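Local coordinates for sigma-E factor negative regulatory protein (Escherichia coli, PDB 1OR7) that holds the extracytoplasmic-function sigma factor sigma-E inactive through its cytoplasmic N-terminal domain until regulated proteolysis releases it, at residues 8-13 against 35-40. Sequence-based numbering, arbitrary orientation.
Sequences ALMDGE and SYHLIR
At the C-terminal end of helix 3-10, where the chain turns through a Schellman motif at Gly12, Met10 and Asp11 meet Tyr36, His37 and Arg40 on one side of helix 27-44, inside the N-terminal anti-sigma domain of RseA. Met10 fills the middle. Its CG sits between the backbone N and the carbonyl carbon (chi1 89°), and a bend at chi3 sets the methyl against two flat groups. Met10 CE lies 3.7 Å from the centroid of the His37 ring, squarely over the face in a CH-pi contact, and also covers one face of the Arg40 guanidinium, 3.4 Å from Arg40 CZ. The sulfur goes to the tyrosine: Met10 SD is 3.5 Å from Tyr36 CB and lies at the ring's edge, a Met-aromatic contact.

Arg40 reaches back toward the helix end with CG anti to its own N (chi1 163°) and a bend at chi3. Arg40 NH1 donates to Met10 O at 3.2 Å, tilted out of the carbonyl plane, and NH2 adds a weak bond to the same oxygen. Arg40 NH2 also forms a salt bridge with Asp11 OD1 at 2.9 Å, the acid lying at the guanidinium edge with the two planes 29° apart. With a methionine in place of Arg40 these N-H donors go, and Met10 O would probably lose its link to helix 27-44 while Asp11 is left with one positive partner fewer.

The bound sigma-E chain completes the site: its basic side chains also form salt bridges with Asp11 OD1, an aromatic one hydrogen-bonds OD2, and Arg40 NE and Tyr36 OH have acidic partners there, by salt bridge and hydrogen bond respectively. Within RseA, His37 ND1 bonds Trp33 O one turn earlier on helix 27-44, while Leu9 turns to Leu20 and Leu23 of helix 17-24.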
loop_
_atom_site.group_PDB
_atom_site.type_symbol
_atom_site.label_atom_id
_atom_site.label_comp_id
_atom_site.label_asym_id
_atom_site.label_seq_id
_atom_site.Cartn_x
_atom_site.Cartn_y
_atom_site.Cartn_z
ATOM N N ALA B 8 9.978 6.003 -11.454
ATOM C CA ALA B 8 9.052 6.608 -12.416
ATOM C C ALA B 8 7.768 5.791 -12.594
ATOM O O ALA B 8 6.649 6.345 -12.649
ATOM C CB ALA B 8 9.749 6.863 -13.771
ATOM N N LEU B 9 7.916 4.470 -12.667
ATOM C CA LEU B 9 6.770 3.583 -12.821
ATOM C C LEU B 9 5.734 3.729 -11.680
ATOM O O LEU B 9 4.543 3.852 -11.910
ATOM C CB LEU B 9 7.285 2.157 -12.847
ATOM C CG LEU B 9 6.299 1.057 -13.164
ATOM C CD1 LEU B 9 5.917 1.132 -14.619
ATOM C CD2 LEU B 9 6.952 -0.285 -12.838
ATOM N N MET B 10 6.185 3.752 -10.449
ATOM C CA MET B 10 5.244 3.844 -9.334
ATOM C C MET B 10 4.526 5.202 -9.310
ATOM O O MET B 10 3.524 5.359 -8.622
ATOM C CB MET B 10 5.954 3.638 -8.034
ATOM C CG MET B 10 6.454 4.935 -7.519
ATOM S SD MET B 10 7.300 4.572 -5.906
ATOM C CE MET B 10 5.787 4.647 -4.565
ATOM N N ASP B 11 5.028 6.161 -10.080
ATOM C CA ASP B 11 4.406 7.472 -10.179
ATOM C C ASP B 11 3.518 7.612 -11.424
ATOM O O ASP B 11 2.990 8.692 -11.711
ATOM C CB ASP B 11 5.481 8.541 -10.254
ATOM C CG ASP B 11 6.115 8.854 -8.912
ATOM O OD1 ASP B 11 5.434 8.725 -7.855
ATOM O OD2 ASP B 11 7.292 9.276 -8.843
ATOM N N GLY B 12 3.412 6.547 -12.189
ATOM C CA GLY B 12 2.588 6.548 -13.380
ATOM C C GLY B 12 3.236 7.307 -14.501
ATOM O O GLY B 12 2.591 7.632 -15.493
ATOM N N GLU B 13 4.521 7.580 -14.354
ATOM C CA GLU B 13 5.190 8.429 -15.302
ATOM C C GLU B 13 5.796 7.630 -16.447
ATOM O O GLU B 13 6.244 8.211 -17.404
ATOM C CB GLU B 13 6.223 9.299 -14.603
ATOM C CG GLU B 13 5.585 10.310 -13.648
ATOM C CD GLU B 13 5.004 11.545 -14.347
ATOM O OE1 GLU B 13 5.353 11.794 -15.501
ATOM O OE2 GLU B 13 4.189 12.265 -13.730
ATOM N N SER B 35 9.361 -1.171 -0.637
ATOM C CA SER B 35 9.901 -0.105 0.209
ATOM C C SER B 35 9.389 1.283 -0.166
ATOM O O SER B 35 8.987 2.041 0.702
ATOM C CB SER B 35 11.425 -0.096 0.173
ATOM O OG SER B 35 11.854 -1.202 0.867
ATOM N N TYR B 36 9.396 1.597 -1.455
ATOM C CA TYR B 36 8.950 2.918 -1.921
ATOM C C TYR B 36 7.458 3.156 -1.655
ATOM O O TYR B 36 7.059 4.272 -1.355
ATOM C CB TYR B 36 9.255 3.146 -3.421
ATOM C CG TYR B 36 10.722 3.323 -3.799
ATOM C CD1 TYR B 36 11.740 3.312 -2.846
ATOM C CD2 TYR B 36 11.099 3.457 -5.137
ATOM C CE1 TYR B 36 13.092 3.447 -3.218
ATOM C CE2 TYR B 36 12.447 3.604 -5.509
ATOM C CZ TYR B 36 13.419 3.603 -4.548
ATOM O OH TYR B 36 14.729 3.758 -4.938
ATOM N N HIS B 37 6.645 2.119 -1.784
ATOM C CA HIS B 37 5.240 2.238 -1.470
ATOM C C HIS B 37 5.051 2.398 0.069
ATOM O O HIS B 37 4.214 3.186 0.485
ATOM C CB HIS B 37 4.420 1.100 -2.084
ATOM C CG HIS B 37 4.151 1.279 -3.552
ATOM N ND1 HIS B 37 4.990 0.793 -4.530
ATOM C CD2 HIS B 37 3.123 1.879 -4.206
ATOM C CE1 HIS B 37 4.502 1.106 -5.720
ATOM N NE2 HIS B 37 3.368 1.759 -5.553
ATOM N N LEU B 38 5.892 1.770 0.893
ATOM C CA LEU B 38 5.806 1.976 2.351
ATOM C C LEU B 38 6.091 3.457 2.667
ATOM O O LEU B 38 5.345 4.108 3.417
ATOM C CB LEU B 38 6.759 1.058 3.110
ATOM C CG LEU B 38 6.804 1.197 4.647
ATOM C CD1 LEU B 38 5.449 0.958 5.259
ATOM C CD2 LEU B 38 7.793 0.228 5.213
ATOM N N ILE B 39 7.136 4.005 2.047
ATOM C CA ILE B 39 7.463 5.425 2.204
ATOM C C ILE B 39 6.301 6.302 1.781
ATOM O O ILE B 39 5.958 7.233 2.505
ATOM C CB ILE B 39 8.731 5.775 1.422
ATOM C CG1 ILE B 39 9.931 5.168 2.138
ATOM C CG2 ILE B 39 8.942 7.275 1.319
ATOM C CD1 ILE B 39 11.174 5.077 1.292
ATOM N N ARG B 40 5.692 6.023 0.626
ATOM C CA ARG B 40 4.517 6.775 0.197
ATOM C C ARG B 40 3.393 6.710 1.247
ATOM O O ARG B 40 2.774 7.740 1.598
ATOM C CB ARG B 40 3.997 6.252 -1.140
ATOM C CG ARG B 40 2.581 6.662 -1.508
ATOM C CD ARG B 40 2.146 6.219 -2.909
ATOM N NE ARG B 40 2.980 6.886 -3.883
ATOM C CZ ARG B 40 3.034 6.619 -5.146
ATOM N NH1 ARG B 40 2.277 5.670 -5.689
ATOM N NH2 ARG B 40 3.833 7.351 -5.903
#